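Local atomic coordinates of replication protein B (Plasmid RSF1010, PDB entry 3H20), a protein that acts as a primase, synthesising short primers on single-stranded DNA for the replication of a broad-host-range plasmid. Residues 120-123 with 124-128; 137-140 with 141-144; 190-193 with 194-197; 196-199 with 200-204. All blocks are in the same frame, centred on the assembly; numbering follows the deposited sequence.

Contact 1: residues 120-123 with 124-128. With SO4 (sulfate ion), chain D.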
loop_
_atom_site.group_PDB
_atom_site.type_symbol
_atom_site.label_atom_id
_atom_site.label_comp_id
_atom_site.label_asym_id
_atom_site.label_seq_id
_atom_site.Cartn_x
_atom_site.Cartn_y
_atom_site.Cartn_z
ATOM N N ARG A 120 -7.644 9.274 -6.840
ATOM C CA ARG A 120 -7.318 10.182 -5.734
ATOM C C ARG A 120 -6.030 9.803 -4.997
ATOM O O ARG A 120 -5.244 10.674 -4.628
ATOM C CB ARG A 120 -8.485 10.281 -4.757
ATOM C CG ARG A 120 -9.630 11.163 -5.280
ATOM C CD ARG A 120 -10.684 11.431 -4.224
ATOM N NE ARG A 120 -11.563 10.280 -4.062
ATOM C CZ ARG A 120 -11.522 9.454 -3.028
ATOM N NH1 ARG A 120 -12.357 8.434 -2.968
ATOM N NH2 ARG A 120 -10.651 9.657 -2.053
ATOM N N GLY A 121 -5.823 8.504 -4.788
ATOM C CA GLY A 121 -4.631 8.017 -4.106
ATOM C C GLY A 121 -3.385 8.277 -4.931
ATOM O O GLY A 121 -2.349 8.668 -4.395
ATOM N N GLN A 122 -3.496 8.068 -6.241
ATOM C CA GLN A 122 -2.405 8.355 -7.169
ATOM C C GLN A 122 -2.067 9.838 -7.161
ATOM O O GLN A 122 -0.889 10.202 -7.131
ATOM C CB GLN A 122 -2.758 7.880 -8.584
ATOM C CG GLN A 122 -1.648 8.051 -9.624
ATOM C CD GLN A 122 -0.546 6.995 -9.534
ATOM O OE1 GLN A 122 -0.739 5.913 -8.970
ATOM N NE2 GLN A 122 0.610 7.304 -10.103
ATOM N N ILE A 123 -3.096 10.690 -7.182
ATOM C CA ILE A 123 -2.882 12.139 -7.169
ATOM C C ILE A 123 -2.289 12.592 -5.833
ATOM O O ILE A 123 -1.389 13.425 -5.810
ATOM C CB ILE A 123 -4.178 12.938 -7.537
ATOM C CG1 ILE A 123 -4.578 12.638 -8.991
ATOM C CG2 ILE A 123 -3.961 14.441 -7.375
ATOM C CD1 ILE A 123 -6.014 13.038 -9.339
ATOM N N ALA A 124 -2.778 12.020 -4.728
ATOM C CA ALA A 124 -2.218 12.317 -3.404
ATOM C C ALA A 124 -0.705 12.065 -3.336
ATOM O O ALA A 124 0.045 12.899 -2.816
ATOM C CB ALA A 124 -2.957 11.531 -2.321
ATOM N N ARG A 125 -0.264 10.923 -3.863
ATOM C CA ARG A 125 1.159 10.603 -3.933
ATOM C C ARG A 125 1.915 11.558 -4.867
ATOM O O ARG A 125 3.042 11.966 -4.572
ATOM C CB ARG A 125 1.364 9.146 -4.375
ATOM C CG ARG A 125 0.880 8.117 -3.353
ATOM C CD ARG A 125 1.310 6.705 -3.714
ATOM N NE ARG A 125 0.733 6.232 -4.974
ATOM C CZ ARG A 125 -0.475 5.686 -5.097
ATOM N NH1 ARG A 125 -1.265 5.534 -4.036
ATOM N NH2 ARG A 125 -0.893 5.283 -6.292
ATOM N N THR A 126 1.282 11.909 -5.987
ATOM C CA THR A 126 1.878 12.811 -6.979
ATOM C C THR A 126 2.097 14.209 -6.390
ATOM O O THR A 126 3.184 14.783 -6.528
ATOM C CB THR A 126 1.025 12.845 -8.293
ATOM O OG1 THR A 126 1.137 11.580 -8.954
ATOM C CG2 THR A 126 1.486 13.938 -9.246
ATOM N N LEU A 127 1.082 14.730 -5.703
ATOM C CA LEU A 127 1.164 16.054 -5.096
ATOM C C LEU A 127 2.150 16.082 -3.930
ATOM O O LEU A 127 2.875 17.069 -3.759
ATOM C CB LEU A 127 -0.223 16.544 -4.649
ATOM C CG LEU A 127 -1.253 16.881 -5.739
ATOM C CD1 LEU A 127 -2.625 17.192 -5.128
ATOM C CD2 LEU A 127 -0.785 18.057 -6.621
ATOM N N ALA A 128 2.197 14.996 -3.149
ATOM C CA ALA A 128 3.162 14.901 -2.055
ATOM C C ALA A 128 4.589 14.920 -2.607
ATOM O O ALA A 128 5.482 15.553 -2.036
ATOM C CB ALA A 128 2.912 13.650 -1.225
HETATM S S SO4 D . -4.864 4.623 -1.861
HETATM O O1 SO4 D . -4.688 3.729 -0.714
HETATM O O2 SO4 D . -4.125 4.121 -3.024
HETATM O O3 SO4 D . -6.279 4.709 -2.207
HETATM O O4 SO4 D . -4.358 5.939 -1.508
#

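Contact 2: residues 137-140 with 141-144. With SO4 (sulfate ion), chain D.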
loop_
_atom_site.group_PDB
_atom_site.type_symbol
_atom_site.label_atom_id
_atom_site.label_comp_id
_atom_site.label_asym_id
_atom_site.label_seq_id
_atom_site.Cartn_x
_atom_site.Cartn_y
_atom_site.Cartn_z
ATOM N N SER A 137 1.291 10.589 4.561
ATOM C CA SER A 137 -0.035 11.190 4.573
ATOM C C SER A 137 -0.754 11.071 3.221
ATOM O O SER A 137 -1.934 11.431 3.104
ATOM C CB SER A 137 0.070 12.679 4.942
ATOM O OG SER A 137 0.478 12.871 6.288
ATOM N N ALA A 138 -0.033 10.581 2.214
ATOM C CA ALA A 138 -0.534 10.526 0.845
ATOM C C ALA A 138 -1.286 9.230 0.578
ATOM O O ALA A 138 -0.692 8.225 0.185
ATOM C CB ALA A 138 0.616 10.701 -0.156
ATOM N N ASP A 139 -2.591 9.266 0.819
ATOM C CA ASP A 139 -3.504 8.184 0.433
ATOM C C ASP A 139 -4.946 8.706 0.355
ATOM O O ASP A 139 -5.252 9.779 0.886
ATOM C CB ASP A 139 -3.374 6.971 1.365
ATOM C CG ASP A 139 -3.913 7.236 2.752
ATOM O OD1 ASP A 139 -5.139 7.079 2.947
ATOM O OD2 ASP A 139 -3.111 7.591 3.646
ATOM N N SER A 140 -5.825 7.945 -0.296
ATOM C CA SER A 140 -7.192 8.398 -0.587
ATOM C C SER A 140 -8.098 8.487 0.650
ATOM O O SER A 140 -9.210 9.029 0.572
ATOM C CB SER A 140 -7.838 7.491 -1.636
ATOM O OG SER A 140 -7.947 6.168 -1.147
ATOM N N ARG A 141 -7.622 7.961 1.781
ATOM C CA ARG A 141 -8.419 7.927 3.014
ATOM C C ARG A 141 -7.728 8.559 4.237
ATOM O O ARG A 141 -8.037 8.218 5.377
ATOM C CB ARG A 141 -8.828 6.482 3.325
ATOM C CG ARG A 141 -9.822 5.877 2.330
ATOM C CD ARG A 141 -11.239 6.402 2.569
ATOM N NE ARG A 141 -11.878 5.772 3.723
ATOM C CZ ARG A 141 -12.770 6.374 4.509
ATOM N NH1 ARG A 141 -13.126 7.629 4.272
ATOM N NH2 ARG A 141 -13.303 5.720 5.540
ATOM N N HIS A 142 -6.807 9.488 4.010
ATOM C CA HIS A 142 -6.056 10.040 5.135
ATOM C C HIS A 142 -6.831 11.143 5.832
ATOM O O HIS A 142 -7.498 11.949 5.184
ATOM C CB HIS A 142 -4.681 10.547 4.715
ATOM C CG HIS A 142 -3.718 10.649 5.856
ATOM N ND1 HIS A 142 -2.977 9.574 6.302
ATOM C CD2 HIS A 142 -3.395 11.691 6.658
ATOM C CE1 HIS A 142 -2.232 9.952 7.326
ATOM N NE2 HIS A 142 -2.466 11.233 7.561
ATOM N N TYR A 143 -6.737 11.159 7.158
ATOM C CA TYR A 143 -7.401 12.167 7.980
ATOM C C TYR A 143 -6.628 13.487 7.929
ATOM O O TYR A 143 -5.398 13.497 8.038
ATOM C CB TYR A 143 -7.490 11.686 9.435
ATOM C CG TYR A 143 -8.771 10.973 9.821
ATOM C CD1 TYR A 143 -10.005 11.599 9.695
ATOM C CD2 TYR A 143 -8.740 9.684 10.350
ATOM C CE1 TYR A 143 -11.186 10.963 10.070
ATOM C CE2 TYR A 143 -9.921 9.034 10.734
ATOM C CZ TYR A 143 -11.140 9.686 10.582
ATOM O OH TYR A 143 -12.311 9.055 10.971
ATOM N N GLY A 144 -7.351 14.589 7.763
ATOM C CA GLY A 144 -6.826 15.902 8.090
ATOM C C GLY A 144 -7.365 16.432 9.403
ATOM O O GLY A 144 -8.198 15.794 10.047
HETATM S S SO4 D . -4.864 4.623 -1.861
HETATM O O1 SO4 D . -4.688 3.729 -0.714
HETATM O O2 SO4 D . -4.125 4.121 -3.024
HETATM O O3 SO4 D . -6.279 4.709 -2.207
HETATM O O4 SO4 D . -4.358 5.939 -1.508
#

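Contact 3: residues 190-193 with 194-197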
loop_
_atom_site.group_PDB
_atom_site.type_symbol
_atom_site.label_atom_id
_atom_site.label_comp_id
_atom_site.label_asym_id
_atom_site.label_seq_id
_atom_site.Cartn_x
_atom_site.Cartn_y
_atom_site.Cartn_z
ATOM N N ILE A 190 -1.423 5.219 -14.709
ATOM C CA ILE A 190 -2.033 3.900 -14.484
ATOM C C ILE A 190 -2.007 3.065 -15.775
ATOM O O ILE A 190 -1.656 1.881 -15.752
ATOM C CB ILE A 190 -3.464 4.026 -13.877
ATOM C CG1 ILE A 190 -3.380 4.615 -12.459
ATOM C CG2 ILE A 190 -4.175 2.677 -13.867
ATOM C CD1 ILE A 190 -4.698 5.212 -11.907
ATOM N N GLU A 191 -2.338 3.698 -16.902
ATOM C CA GLU A 191 -2.274 3.042 -18.206
ATOM C C GLU A 191 -0.861 2.552 -18.535
ATOM O O GLU A 191 -0.691 1.462 -19.087
ATOM C CB GLU A 191 -2.818 3.961 -19.307
ATOM C CG GLU A 191 -4.336 4.141 -19.249
ATOM C CD GLU A 191 -4.895 5.009 -20.374
ATOM O OE1 GLU A 191 -4.188 5.922 -20.859
ATOM O OE2 GLU A 191 -6.059 4.778 -20.770
ATOM N N GLN A 192 0.141 3.349 -18.171
ATOM C CA GLN A 192 1.543 2.985 -18.362
ATOM C C GLN A 192 1.883 1.740 -17.540
ATOM O O GLN A 192 2.462 0.786 -18.065
ATOM C CB GLN A 192 2.450 4.165 -17.982
ATOM C CG GLN A 192 3.941 3.864 -17.955
ATOM C CD GLN A 192 4.589 3.959 -19.317
ATOM O OE1 GLN A 192 5.034 2.960 -19.871
ATOM N NE2 GLN A 192 4.656 5.173 -19.865
ATOM N N ALA A 193 1.508 1.759 -16.260
ATOM C CA ALA A 193 1.727 0.626 -15.356
ATOM C C ALA A 193 1.096 -0.654 -15.896
ATOM O O ALA A 193 1.698 -1.730 -15.819
ATOM C CB ALA A 193 1.184 0.948 -13.943
ATOM N N GLN A 194 -0.110 -0.526 -16.450
ATOM C CA GLN A 194 -0.840 -1.653 -17.028
ATOM C C GLN A 194 -0.163 -2.217 -18.280
ATOM O O GLN A 194 -0.192 -3.432 -18.495
ATOM C CB GLN A 194 -2.280 -1.253 -17.351
ATOM C CG GLN A 194 -3.161 -1.045 -16.140
ATOM C CD GLN A 194 -4.574 -0.638 -16.513
ATOM O OE1 GLN A 194 -4.782 0.215 -17.381
ATOM N NE2 GLN A 194 -5.552 -1.238 -15.852
ATOM N N ARG A 195 0.432 -1.342 -19.101
ATOM C CA ARG A 195 1.217 -1.777 -20.266
ATOM C C ARG A 195 2.435 -2.594 -19.836
ATOM O O ARG A 195 2.758 -3.607 -20.462
ATOM C CB ARG A 195 1.663 -0.591 -21.136
ATOM C CG ARG A 195 0.548 0.047 -21.962
ATOM C CD ARG A 195 1.090 0.983 -23.049
ATOM N NE ARG A 195 1.836 2.124 -22.510
ATOM C CZ ARG A 195 1.290 3.265 -22.086
ATOM N NH1 ARG A 195 -0.027 3.441 -22.120
ATOM N NH2 ARG A 195 2.068 4.235 -21.624
ATOM N N GLN A 196 3.108 -2.150 -18.774
ATOM C CA GLN A 196 4.266 -2.873 -18.239
ATOM C C GLN A 196 3.861 -4.226 -17.656
ATOM O O GLN A 196 4.613 -5.204 -17.757
ATOM C CB GLN A 196 5.006 -2.035 -17.187
ATOM C CG GLN A 196 5.624 -0.747 -17.718
ATOM C CD GLN A 196 6.527 -0.970 -18.922
ATOM O OE1 GLN A 196 7.438 -1.801 -18.895
ATOM N NE2 GLN A 196 6.274 -0.220 -19.990
ATOM N N GLN A 197 2.672 -4.268 -17.049
ATOM C CA GLN A 197 2.065 -5.509 -16.553
ATOM C C GLN A 197 1.837 -6.496 -17.704
ATOM O O GLN A 197 2.170 -7.685 -17.593
ATOM C CB GLN A 197 0.744 -5.197 -15.832
ATOM C CG GLN A 197 0.007 -6.399 -15.234
ATOM C CD GLN A 197 -1.317 -6.011 -14.567
ATOM O OE1 GLN A 197 -1.806 -4.881 -14.722
ATOM N NE2 GLN A 197 -1.898 -6.944 -13.817
#

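Contact 4: residues 196-199 with 200-204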
loop_
_atom_site.group_PDB
_atom_site.type_symbol
_atom_site.label_atom_id
_atom_site.label_comp_id
_atom_site.label_asym_id
_atom_site.label_seq_id
_atom_site.Cartn_x
_atom_site.Cartn_y
_atom_site.Cartn_z
ATOM N N GLN A 196 3.108 -2.150 -18.774
ATOM C CA GLN A 196 4.266 -2.873 -18.239
ATOM C C GLN A 196 3.861 -4.226 -17.656
ATOM O O GLN A 196 4.613 -5.204 -17.757
ATOM C CB GLN A 196 5.006 -2.035 -17.187
ATOM C CG GLN A 196 5.624 -0.747 -17.718
ATOM C CD GLN A 196 6.527 -0.970 -18.922
ATOM O OE1 GLN A 196 7.438 -1.801 -18.895
ATOM N NE2 GLN A 196 6.274 -0.220 -19.990
ATOM N N GLN A 197 2.672 -4.268 -17.049
ATOM C CA GLN A 197 2.065 -5.509 -16.553
ATOM C C GLN A 197 1.837 -6.496 -17.704
ATOM O O GLN A 197 2.170 -7.685 -17.593
ATOM C CB GLN A 197 0.744 -5.197 -15.832
ATOM C CG GLN A 197 0.007 -6.399 -15.234
ATOM C CD GLN A 197 -1.317 -6.011 -14.567
ATOM O OE1 GLN A 197 -1.806 -4.881 -14.722
ATOM N NE2 GLN A 197 -1.898 -6.944 -13.817
ATOM N N GLU A 198 1.274 -5.997 -18.804
ATOM C CA GLU A 198 1.030 -6.816 -19.995
ATOM C C GLU A 198 2.343 -7.308 -20.608
ATOM O O GLU A 198 2.425 -8.454 -21.069
ATOM C CB GLU A 198 0.177 -6.053 -21.023
ATOM C CG GLU A 198 -0.066 -6.781 -22.366
ATOM C CD GLU A 198 -0.930 -8.044 -22.263
ATOM O OE1 GLU A 198 -1.527 -8.299 -21.196
ATOM O OE2 GLU A 198 -1.013 -8.784 -23.270
ATOM N N LYS A 199 3.362 -6.447 -20.595
ATOM C CA LYS A 199 4.711 -6.815 -21.039
ATOM C C LYS A 199 5.255 -7.983 -20.214
ATOM O O LYS A 199 5.678 -8.999 -20.772
ATOM C CB LYS A 199 5.655 -5.611 -20.941
ATOM C CG LYS A 199 7.124 -5.918 -21.250
ATOM C CD LYS A 199 8.013 -4.830 -20.674
ATOM C CE LYS A 199 9.469 -5.049 -21.022
ATOM N NZ LYS A 199 10.269 -3.816 -20.774
ATOM N N ALA A 200 5.227 -7.829 -18.889
ATOM C CA ALA A 200 5.682 -8.869 -17.958
ATOM C C ALA A 200 4.901 -10.171 -18.135
ATOM O O ALA A 200 5.472 -11.264 -18.048
ATOM C CB ALA A 200 5.587 -8.376 -16.515
ATOM N N ARG A 201 3.601 -10.037 -18.395
ATOM C CA ARG A 201 2.733 -11.170 -18.706
ATOM C C ARG A 201 3.192 -11.913 -19.959
ATOM O O ARG A 201 3.404 -13.130 -19.924
ATOM C CB ARG A 201 1.283 -10.708 -18.883
ATOM C CG ARG A 201 0.327 -11.854 -19.178
ATOM C CD ARG A 201 -1.056 -11.381 -19.595
ATOM N NE ARG A 201 -1.777 -12.466 -20.260
ATOM C CZ ARG A 201 -1.820 -12.649 -21.579
ATOM N NH1 ARG A 201 -1.197 -11.806 -22.397
ATOM N NH2 ARG A 201 -2.496 -13.677 -22.083
ATOM N N ARG A 202 3.332 -11.174 -21.060
ATOM C CA ARG A 202 3.740 -11.729 -22.353
ATOM C C ARG A 202 5.118 -12.381 -22.286
ATOM O O ARG A 202 5.371 -13.395 -22.949
ATOM C CB ARG A 202 3.709 -10.640 -23.438
ATOM C CG ARG A 202 2.307 -10.241 -23.874
ATOM C CD ARG A 202 2.334 -9.153 -24.923
ATOM N NE ARG A 202 0.990 -8.733 -25.311
ATOM C CZ ARG A 202 0.650 -8.305 -26.522
ATOM N NH1 ARG A 202 1.549 -8.243 -27.497
ATOM N NH2 ARG A 202 -0.602 -7.945 -26.765
ATOM N N LEU A 203 5.996 -11.797 -21.475
ATOM C CA LEU A 203 7.359 -12.290 -21.286
ATOM C C LEU A 203 7.383 -13.631 -20.539
ATOM O O LEU A 203 8.059 -14.578 -20.965
ATOM C CB LEU A 203 8.189 -11.230 -20.546
ATOM C CG LEU A 203 9.721 -11.277 -20.577
ATOM C CD1 LEU A 203 10.271 -11.286 -22.001
ATOM C CD2 LEU A 203 10.283 -10.099 -19.795
ATOM N N ALA A 204 6.637 -13.707 -19.438
ATOM C CA ALA A 204 6.512 -14.941 -18.655
ATOM C C ALA A 204 5.854 -16.048 -19.475
ATOM O O ALA A 204 6.193 -17.226 -19.330
ATOM C CB ALA A 204 5.729 -14.686 -17.379
#

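Contact 1: residues 120-123 with 124-128
From Arg120 to Leu127 the backbone winds through successive i to i+4 hydrogen bonds of helix 117-130, among them Arg125 N to Gly121 O and Leu127 N to Ile123 O. On one side of this turn Arg125 bends back at chi3 (-63°), laying a face of its guanidinium over Gly121 O and over the CA of Gln122, 3.5 Å above the plane. Its NH2 donates to Gln122 OE1 at 2.8 Å, a bent bond that reaches the oxygen from above the amide plane, with the two flat groups 85° apart. Arg125 NH1 makes a weak hydrogen bond to sulfate O2 at 3.3 Å. Gln122 NE2 is engaged by Gln189, so this amide joins the arginine to helix 179-206; an alanine at this position would probably leave Arg125 NH2 without its acceptor and Gln189 without its mate. Ile123 and Leu127 run side by side, CG2 to CD1 3.8 Å, and Leu127 continues onto Val74 and Val76 of strand 73-79. Gly121 CA is 3.3 Å from sulfate O4, where a CB would collide. This is an amphipathic helix, with a sulfate, probably from the crystallisation liquor, at its polar side and a sheet against its apolar one.

Contact 2: residues 137-140 with 141-144
The imidazole of His142 lies with one face over Ser137, whose CA sits 3.7 Å from the ring centroid and 7° off the normal, a CH-pi contact. With CG anti to the backbone N (chi1 -159°), the ring swings back along the loop, and its ND1 comes to Asp139 OD2 at 3.3 Å, a weak hydrogen bond at the ring edge. Carboxylate and ring planes stand 74° apart. The other carboxylate oxygen, OD1, accepts the backbone N of Arg141 at 2.9 Å, on its anti side but tilted out of the carboxylate plane, so Asp139 ties down the type I beta turn that runs from Asp139 to His142. Ser140 faces the sulfate: its N donates to O4 at 2.8 Å, while OG approaches O3 very closely. Ser137 OG is held by Asp77 and the Arg141 guanidinium by a salt bridge to Asp23, which fasten the loop to strands 73-79 and 21-28. The side chain of His142 is about 6 Å from the bound diphosphate. One carboxylate thus serves two donors, a backbone amide and an imidazole; with the face contact from Ser137 this probably limits how the ring can turn beside the diphosphate pocket.

Contact 3: residues 190-193 with 194-197
Ile190 opens this turn of helix 179-206 by accepting the backbone N of Gln194 at its carbonyl oxygen, 2.9 Å away. The same oxygen is approached by the side chain of Gln194, whose CG lies 3.3 Å from Ile190 O as the extended chain leads outward. Next along, Glu191 takes the backbone N of Arg195 on its O at 3.0 Å. Its carboxylate does not join in: OE1 is 5.0 Å from Arg195 NH1, so any attraction between the opposite charges is probably long-range and weak. What the arginine covers instead is main chain. With CG beside the backbone N and a bend at chi3 (-62°), it folds back toward the start of the turn, and one face of the guanidinium rests over Glu191 O and over Gln192 CA, each contact offset toward the rim. Gln192, bent at chi2, crosses this group at a slant; its CB is 3.7 Å from Arg195 NH2, and its amide plane is turned 74° from the guanidinium. Farther along the same flank it runs beside Gln196, the two amide planes 36° apart. Gln192 O also receives the backbone N of Gln196, and Ala193 O that of Gln197, 3.0 Å away. Most of this turn faces outward, but Ile190 reaches across to Glu118 and Leu119, packing helix 179-206 against the beginning of helix 117-130, the helix that lies against strand 73-79.

Contact 4: residues 196-199 with 200-204
Glu198 directs one carboxylate oxygen, OE2, between two arginines whose guanidinium groups are turned quite differently against it. Arg202 comes across obliquely and nearly edge-on, its plane 77° from that of the carboxylate. Its NE gives OE2 a 2.9 Å hydrogen bond, almost straight at 177°; the oxygen lies in the guanidinium plane and is met on its anti side. Arg201 instead runs alongside Glu198, pointing the same way, with the two planes only 16° apart. Its NH1 forms a salt bridge to the same OE2 at 3.2 Å, while Glu198 OE1 lies against the aliphatic part of the chain, 3.5 Å from Arg201 CD. The glutamate gets there by a bend at chi2, which carries its carboxylate forward over the next turn, whereas both arginines are extended from CG to NE. A glutamine here lacks the negative charge, which would probably leave the two arginines without their shared counter-ion, their like charges side by side. Beneath the side chains the helix is regular: Arg202 N binds Glu198 O at 2.9 Å, and Leu203 N binds Lys199 O at the same length. Two salt bridges from a single acid, one at i+3 and one at i+4, make up a salt-bridge network along one face of the exposed end of helix 179-206.

In the fold
Contacts 1 and 2 touch, their centres 10 Å apart: Ala138 packs on Ala124 and Arg125, Ser140 lies against Gly121, and one sulfate is bound between them, weakly by Arg125 from the helix and by Ser140 from the loop. Contact 2 is the one leading toward the diphosphate, which is held by Tyr62, Arg145, Asn151 and Lys153, the second of these just beyond the loop. Contacts 3 and 4 are consecutive turns of helix 179-206, sharing Gln196 and Gln197, with centres 10 Å apart. That helix passes contact 1 and then runs outward: contact 3 is about 17 Å from contact 1 between centres, contact 4 about 26 Å, and about 32 Å from contact 2.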